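Alpha-glucosidase (Pseudoalteromonas sp. K8, PDB 5HQA) hydrolyses alpha-glucosides as a family 97 glycoside hydrolase activated by chloride, and here holds acarbose beside a calcium ion. Local coordinates at residues I14-S19 against S51-K56; P21-S26 against S36-E41; I615-K620 against T632-L637. All coordinates share one frame; numbering follows the deposited sequence.

Interaction 1: I14-S19 against S51-K56; sequences ISDEQS and SFKITK
Asp16 and Ile54 are joined first by a hydrogen bond: Ile54 N donates to Asp16 OD2 at 2.8 Å, nearly straight at 167°. The carboxylate takes it on the anti lone pair of OD2, the one turned from its partner oxygen. With CG set between the backbone N and the carbonyl carbon (chi1 61°), the acid reaches over to strand 53-67 and brings OD2 to Ile54 N. The carbonyl of the same residue accepts a second bond. It comes from Lys53, whose chain bends at chi2 (-62°), crosses the aspartate at about a right angle and sets NZ 3.1 Å from Asp16 O. Lys53 NZ thus binds the carbonyl of Asp16 and not its carboxylate; NZ and Asp16 OD1 stay 5.0 Å apart.

Water supplies the next class of links. One molecule donates to both Asp16 OD2 and Ile54 O, and a second donates to Asp16 OD1 while accepting from Lys53 NZ.

Van der Waals contact completes the set: Ile54 CD1 lies against the backbone, 3.7 Å from Ile14 O and beside the carbonyl carbon of Ser15. Within the first segment, Ser15 OG accepts from Glu17 N in an ST turn, at the point where strand 10-15 gives way to loop.

The pair thus ties the end of strand 10-15 to the start of strand 53-67, an outermost strand of a second sheet, with Ile14 and Ile54 both touching Phe87 of the adjoining strand 75-89.

Interaction 2: P21-S26 against S36-E41; sequences PSYSIS and SALGFE
Tyr23 and Ser36 face each other as an antiparallel hydrogen-bonded pair, and both main-chain polar groups of each are used between them. Tyr23 N donates to Ser36 O at 3.0 Å, and Ser36 N returns the bond to Tyr23 O at 2.8 Å, bent to 136°. Ser36 O also lies 3.0 Å from Ser22 CA, a CA-H...O contact that fits the neighbouring non-hydrogen-bonded pair, Ser22 with Ala37. The backbones of that pair bond outward, Ala37 N to Glu131 OE1 and Ser22 to Ser15 of strand 10-15. Beyond it the ladder weakens: Leu38 N reaches Pro21 O at 3.1 Å, but an angle of 134° makes this a weak bond.

The hydroxyls of Tyr23 and Ser36 find their partners outside the two segments. Tyr23 OH is hydrogen-bonded to Glu131 O, and Ser36 OG to Asn34 O and Ala133 N, so the hairpin itself and strand 122-134 provide for these buried polar ends.

On the face carrying Tyr23 and Ser36, carbon contacts join the strands. The tyrosine CG sits between its backbone N and carbonyl carbon (chi1 74°), which swings the ring across to the partner strand; there Ser36 CB lies over one face, 3.9 Å from the ring centroid, in a CH-pi contact. Leu38 crosses the tyrosine at about a right angle and brings CD2 to 3.8 Å from Tyr23 CD1.

Strands 22-27 and 30-42 form a beta hairpin, its second strand interrupted, within the family 97 N-terminal region, whose kinship with galactose mutarotase-like domains is consistent with its large antiparallel sheets.

Interaction 3: I615-K620 against T632-L637; sequences IYKDGK and TIEKRL
Ile633 and Tyr616 are brought together by their first torsions: at chi1 -52° Ile633 CG2 stands anti to its backbone N, which lays it over one face of the phenol ring, while Tyr616 CG sits beside its own backbone N (chi1 -58°). This CH-pi contact, 4.0 Å from CG2 to the ring centroid and offset toward the rim, lies on one side of the antiparallel pairing of edge strand 631-638 with strand 611-618 in the C-terminal beta-sheet. Ile633 CG1 adds a touch at Tyr616 CD2. Replacing Ile633 with alanine would probably strip CG2 from over that face and open a gap beside CD2.

On the other face, beside Ile615, the charged residues form a network. Glu634 bridges two positive groups, one on each oxygen: OE2 meets Lys617 NZ in a salt bridge whose hydrogen bond is weak, while OE1 takes Arg636 NH2 at 2.8 Å in one of two conformers of the arginine. In that conformer NH2 approaches from above the carboxylate plane, and Ile615 CD1 lies over the centre of the guanidinium.

The backbone ladder is regular. Lys617 and Thr632 exchange two bonds at 2.9 Å between each N and its opposite O. Ile615 and Glu634 exchange two more, the one from Ile615 N to Glu634 O being short and almost straight, 2.7 Å at 177°.

How the interactions relate
Interactions 1 and 2 are neighbours, with centres 10 Å apart, and touch: Ser15 N lies 2.8 Å from Ser22 O, a probable hydrogen bond between adjacent strands 10-15 and 22-27, while Phe52 CB packs on Pro21 CG at 3.7 Å. Along the chain, the hairpin of interaction 2 falls wholly between the two segments of interaction 1. Interaction 3 belongs to the C-terminal sheet, on the other side of the chain's centre, about 60 Å and 52 Å from the centres of interactions 1 and 2. The first two contacts lie away from the sugar and calcium sites; interaction 3 is nearer a metal: the Asp618 side chain is about 11 Å from that of magnesium ligand Asp592.

Interaction 1: I14-S19 against S51-K56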
# COMPACT_ATOMS: atom_id res chain seq x y z
N ILE A 14 19.29 21.04 -12.09
CA ILE A 14 19.64 20.01 -13.07
C ILE A 14 20.86 20.51 -13.84
O ILE A 14 20.88 21.65 -14.32
CB ILE A 14 18.46 19.71 -14.01
CG1 ILE A 14 17.21 19.33 -13.20
CG2 ILE A 14 18.83 18.59 -14.95
CD1 ILE A 14 16.25 20.48 -12.95
N SER A 15 21.87 19.66 -13.95
CA SER A 15 23.19 20.09 -14.37
C SER A 15 23.74 19.14 -15.43
O SER A 15 23.31 17.99 -15.55
CB SER A 15 24.13 20.16 -13.16
OG SER A 15 25.43 20.53 -13.56
N ASP A 16 24.70 19.64 -16.22
CA ASP A 16 25.43 18.78 -17.14
C ASP A 16 26.94 18.93 -16.98
O ASP A 16 27.70 18.56 -17.88
CB ASP A 16 25.02 19.03 -18.60
CG ASP A 16 25.29 20.46 -19.06
OD1 ASP A 16 25.99 21.23 -18.36
OD2 ASP A 16 24.78 20.83 -20.14
N GLU A 17 27.39 19.48 -15.85
CA GLU A 17 28.81 19.73 -15.64
C GLU A 17 29.53 18.49 -15.13
O GLU A 17 30.74 18.33 -15.38
CB GLU A 17 28.97 20.89 -14.67
CG GLU A 17 28.35 22.17 -15.20
CD GLU A 17 28.47 23.34 -14.24
OE1 GLU A 17 28.96 23.13 -13.11
OE2 GLU A 17 28.08 24.46 -14.63
N GLN A 18 28.83 17.60 -14.44
CA GLN A 18 29.40 16.34 -13.97
C GLN A 18 29.60 15.41 -15.16
O GLN A 18 29.24 15.72 -16.31
CB GLN A 18 28.49 15.71 -12.91
CG GLN A 18 28.00 16.69 -11.84
CD GLN A 18 29.14 17.40 -11.13
OE1 GLN A 18 30.08 16.76 -10.64
NE2 GLN A 18 29.07 18.73 -11.06
N SER A 19 30.18 14.23 -14.89
CA SER A 19 30.44 13.28 -15.97
C SER A 19 29.16 13.00 -16.74
O SER A 19 29.16 12.99 -17.98
CB SER A 19 31.05 12.00 -15.41
OG SER A 19 30.37 11.57 -14.24
N SER A 51 28.76 12.83 -21.46
CA SER A 51 28.86 13.70 -22.63
C SER A 51 27.51 14.20 -23.14
O SER A 51 27.44 14.77 -24.23
CB SER A 51 29.61 13.04 -23.78
OG SER A 51 30.84 12.50 -23.33
N PHE A 52 26.43 13.99 -22.39
CA PHE A 52 25.15 14.61 -22.72
C PHE A 52 25.12 16.02 -22.15
O PHE A 52 25.48 16.24 -20.98
CB PHE A 52 24.00 13.77 -22.15
CG PHE A 52 23.64 12.59 -23.01
CD1 PHE A 52 24.40 11.43 -22.97
CD2 PHE A 52 22.54 12.64 -23.86
CE1 PHE A 52 24.07 10.34 -23.77
CE2 PHE A 52 22.20 11.56 -24.65
CZ PHE A 52 22.97 10.40 -24.61
N LYS A 53 24.69 16.99 -22.97
CA LYS A 53 24.61 18.38 -22.56
C LYS A 53 23.17 18.87 -22.65
O LYS A 53 22.40 18.41 -23.50
CB LYS A 53 25.52 19.28 -23.43
CG LYS A 53 27.01 18.91 -23.39
CD LYS A 53 27.57 19.04 -21.99
CE LYS A 53 28.97 18.46 -21.88
NZ LYS A 53 29.37 18.27 -20.45
N ILE A 54 22.81 19.81 -21.77
CA ILE A 54 21.49 20.42 -21.81
C ILE A 54 21.39 21.34 -23.03
O ILE A 54 22.22 22.24 -23.21
CB ILE A 54 21.20 21.20 -20.52
CG1 ILE A 54 21.20 20.27 -19.31
CG2 ILE A 54 19.86 21.96 -20.64
CD1 ILE A 54 21.26 21.00 -17.97
N THR A 55 20.37 21.12 -23.85
CA THR A 55 20.13 21.96 -25.01
C THR A 55 18.90 22.85 -24.87
O THR A 55 18.84 23.89 -25.53
CB THR A 55 19.96 21.10 -26.27
OG1 THR A 55 18.85 20.22 -26.09
CG2 THR A 55 21.21 20.29 -26.54
N LYS A 56 17.94 22.47 -24.03
CA LYS A 56 16.65 23.13 -23.97
C LYS A 56 16.01 22.86 -22.62
O LYS A 56 16.13 21.75 -22.08
CB LYS A 56 15.73 22.63 -25.10
CG LYS A 56 14.40 23.34 -25.21
CD LYS A 56 13.70 23.01 -26.52
CE LYS A 56 13.49 21.53 -26.67
NZ LYS A 56 12.94 21.19 -28.01
O HOH W 1 24.36 23.28 -21.41
O HOH W 2 28.76 21.13 -19.41
O HOH W 3 27.70 15.33 -19.30
O HOH W 4 30.60 14.31 -19.60

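Interaction 2: P21-S26 against S36-E41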
# COMPACT_ATOMS: atom_id res chain seq x y z
N PRO A 21 24.74 13.94 -16.97
CA PRO A 21 23.66 14.76 -16.43
C PRO A 21 23.42 14.40 -14.96
O PRO A 21 23.62 13.26 -14.55
CB PRO A 21 22.46 14.35 -17.30
CG PRO A 21 23.09 14.03 -18.62
CD PRO A 21 24.48 13.51 -18.36
N SER A 22 22.98 15.37 -14.18
CA SER A 22 22.78 15.12 -12.76
C SER A 22 21.79 16.13 -12.21
O SER A 22 21.49 17.14 -12.85
CB SER A 22 24.12 15.18 -11.99
OG SER A 22 24.67 16.49 -12.07
N TYR A 23 21.28 15.84 -11.01
CA TYR A 23 20.40 16.77 -10.32
C TYR A 23 20.79 16.80 -8.85
O TYR A 23 21.42 15.88 -8.33
CB TYR A 23 18.91 16.39 -10.49
CG TYR A 23 18.52 15.20 -9.66
CD1 TYR A 23 18.81 13.91 -10.08
CD2 TYR A 23 17.90 15.37 -8.43
CE1 TYR A 23 18.49 12.81 -9.30
CE2 TYR A 23 17.57 14.28 -7.64
CZ TYR A 23 17.86 13.01 -8.08
OH TYR A 23 17.54 11.93 -7.29
N SER A 24 20.42 17.89 -8.19
CA SER A 24 20.54 18.02 -6.74
C SER A 24 19.33 18.78 -6.22
O SER A 24 18.62 19.44 -6.98
CB SER A 24 21.85 18.74 -6.34
OG SER A 24 21.83 20.08 -6.80
N ILE A 25 19.06 18.65 -4.92
CA ILE A 25 17.86 19.23 -4.34
C ILE A 25 18.22 19.89 -3.01
O ILE A 25 18.91 19.28 -2.18
CB ILE A 25 16.76 18.18 -4.11
CG1 ILE A 25 16.43 17.44 -5.42
CG2 ILE A 25 15.51 18.83 -3.49
CD1 ILE A 25 15.39 16.36 -5.24
N SER A 26 17.75 21.11 -2.81
CA SER A 26 17.82 21.76 -1.51
C SER A 26 16.43 21.94 -0.92
O SER A 26 15.43 22.04 -1.64
CB SER A 26 18.51 23.12 -1.61
OG SER A 26 17.72 24.03 -2.35
N SER A 36 23.40 13.91 -8.21
CA SER A 36 22.91 12.55 -8.40
C SER A 36 22.80 12.28 -9.89
O SER A 36 22.18 13.05 -10.62
CB SER A 36 21.54 12.38 -7.73
OG SER A 36 21.62 12.62 -6.33
N ALA A 37 23.39 11.16 -10.33
CA ALA A 37 23.52 10.86 -11.76
C ALA A 37 22.17 10.50 -12.39
O ALA A 37 21.23 10.07 -11.72
CB ALA A 37 24.51 9.71 -11.97
N LEU A 38 22.12 10.66 -13.72
CA LEU A 38 20.98 10.29 -14.56
C LEU A 38 21.50 9.54 -15.78
O LEU A 38 22.58 9.84 -16.28
CB LEU A 38 20.22 11.54 -15.03
CG LEU A 38 19.69 12.43 -13.91
CD1 LEU A 38 19.27 13.79 -14.47
CD2 LEU A 38 18.53 11.76 -13.20
N GLY A 39 20.73 8.57 -16.26
CA GLY A 39 21.08 7.90 -17.51
C GLY A 39 20.70 6.43 -17.53
O GLY A 39 19.99 5.94 -16.65
N PHE A 40 21.19 5.74 -18.57
CA PHE A 40 20.88 4.33 -18.83
C PHE A 40 22.09 3.61 -19.41
O PHE A 40 22.89 4.19 -20.15
CB PHE A 40 19.75 4.15 -19.87
CG PHE A 40 18.44 4.76 -19.48
CD1 PHE A 40 17.58 4.09 -18.62
CD2 PHE A 40 18.06 5.98 -20.00
CE1 PHE A 40 16.35 4.66 -18.27
CE2 PHE A 40 16.84 6.55 -19.65
CZ PHE A 40 15.99 5.89 -18.79
N GLU A 41 22.17 2.31 -19.09
CA GLU A 41 22.96 1.35 -19.86
C GLU A 41 22.03 0.30 -20.44
O GLU A 41 21.01 -0.05 -19.83
CB GLU A 41 24.04 0.68 -18.98
CG GLU A 41 25.08 1.67 -18.51
CD GLU A 41 26.17 1.04 -17.67
OE1 GLU A 41 26.15 -0.19 -17.47
OE2 GLU A 41 27.06 1.79 -17.21

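Interaction 3: I615-K620 against T632-L637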
# COMPACT_ATOMS: atom_id res chain seq x y z
N ILE A 615 -15.54 7.64 22.61
CA ILE A 615 -14.10 7.43 22.78
C ILE A 615 -13.87 6.00 23.24
O ILE A 615 -14.40 5.58 24.27
CB ILE A 615 -13.51 8.43 23.79
CG1 ILE A 615 -13.71 9.87 23.31
CG2 ILE A 615 -12.05 8.12 24.05
CD1 ILE A 615 -13.50 10.89 24.40
N TYR A 616 -13.07 5.24 22.47
CA TYR A 616 -12.69 3.88 22.82
C TYR A 616 -11.19 3.92 23.11
O TYR A 616 -10.39 4.12 22.19
CB TYR A 616 -12.99 2.90 21.69
CG TYR A 616 -14.44 2.83 21.25
CD1 TYR A 616 -15.02 3.84 20.48
CD2 TYR A 616 -15.23 1.73 21.58
CE1 TYR A 616 -16.35 3.77 20.07
CE2 TYR A 616 -16.56 1.64 21.17
CZ TYR A 616 -17.11 2.66 20.42
OH TYR A 616 -18.42 2.57 20.02
N LYS A 617 -10.81 3.73 24.37
CA LYS A 617 -9.42 3.93 24.75
C LYS A 617 -8.97 2.84 25.72
O LYS A 617 -9.79 2.11 26.30
CB LYS A 617 -9.20 5.31 25.39
CG LYS A 617 -10.11 5.56 26.60
CD LYS A 617 -9.77 6.88 27.26
CE LYS A 617 -10.94 7.43 28.04
NZ LYS A 617 -10.54 8.56 28.92
N ASP A 618 -7.65 2.76 25.88
CA ASP A 618 -7.07 1.82 26.83
C ASP A 618 -7.57 2.12 28.23
O ASP A 618 -7.62 3.28 28.65
CB ASP A 618 -5.55 1.92 26.80
CG ASP A 618 -4.96 1.45 25.49
OD1 ASP A 618 -4.17 2.19 24.87
OD2 ASP A 618 -5.29 0.32 25.08
N GLY A 619 -7.95 1.07 28.95
CA GLY A 619 -8.26 1.23 30.35
C GLY A 619 -7.07 1.69 31.16
O GLY A 619 -5.92 1.62 30.74
N LYS A 620 -7.38 2.18 32.36
CA LYS A 620 -6.38 2.70 33.29
C LYS A 620 -5.16 1.79 33.43
O LYS A 620 -4.02 2.26 33.40
CB LYS A 620 -7.06 2.91 34.65
CG LYS A 620 -6.18 3.41 35.76
CD LYS A 620 -7.05 3.85 36.93
CE LYS A 620 -6.70 3.13 38.22
NZ LYS A 620 -7.75 3.36 39.26
N THR A 632 -11.89 1.39 28.09
CA THR A 632 -12.86 2.38 28.56
C THR A 632 -13.57 2.95 27.35
O THR A 632 -12.92 3.30 26.35
CB THR A 632 -12.17 3.49 29.35
OG1 THR A 632 -11.59 2.93 30.53
CG2 THR A 632 -13.17 4.58 29.75
N ILE A 633 -14.89 3.03 27.41
CA ILE A 633 -15.69 3.65 26.35
C ILE A 633 -16.47 4.78 26.98
O ILE A 633 -17.22 4.57 27.94
CB ILE A 633 -16.63 2.66 25.66
CG1 ILE A 633 -15.87 1.41 25.18
CG2 ILE A 633 -17.31 3.34 24.48
CD1 ILE A 633 -16.79 0.25 24.81
N GLU A 634 -16.31 5.98 26.43
CA GLU A 634 -16.79 7.21 27.04
C GLU A 634 -17.50 8.04 25.99
O GLU A 634 -17.08 8.08 24.83
CB GLU A 634 -15.60 7.98 27.63
CG GLU A 634 -15.94 9.27 28.34
CD GLU A 634 -14.69 9.97 28.88
OE1 GLU A 634 -14.84 11.00 29.57
OE2 GLU A 634 -13.57 9.48 28.60
N LYS A 635 -18.58 8.71 26.38
CA LYS A 635 -19.23 9.70 25.52
C LYS A 635 -19.04 11.08 26.11
O LYS A 635 -19.27 11.29 27.31
CB LYS A 635 -20.72 9.38 25.35
CG LYS A 635 -20.97 8.25 24.36
CD LYS A 635 -22.45 8.01 24.10
CE LYS A 635 -22.63 6.82 23.17
NZ LYS A 635 -24.05 6.69 22.73
N ARG A 636 -18.65 12.04 25.26
CA ARG A 636 -18.26 13.37 25.71
C ARG A 636 -18.63 14.39 24.64
O ARG A 636 -18.25 14.22 23.48
CB ARG A 636 -16.75 13.40 25.98
CG ARG A 636 -16.18 14.74 26.42
CD ARG A 636 -14.66 14.67 26.50
NE ARG A 636 -14.21 13.64 27.43
CZ ARG A 636 -12.94 13.25 27.56
NH1 ARG A 636 -11.99 13.79 26.80
NH2 ARG A 636 -12.62 12.31 28.44
N LEU A 637 -19.37 15.42 25.02
CA LEU A 637 -19.72 16.49 24.08
C LEU A 637 -18.50 17.37 23.84
O LEU A 637 -17.84 17.78 24.80
CB LEU A 637 -20.88 17.33 24.60
CG LEU A 637 -22.22 16.61 24.76
CD1 LEU A 637 -23.25 17.54 25.37
CD2 LEU A 637 -22.71 16.10 23.42
O HOH W 5 -9.02 5.13 30.70
O HOH W 6 -10.66 1.87 32.58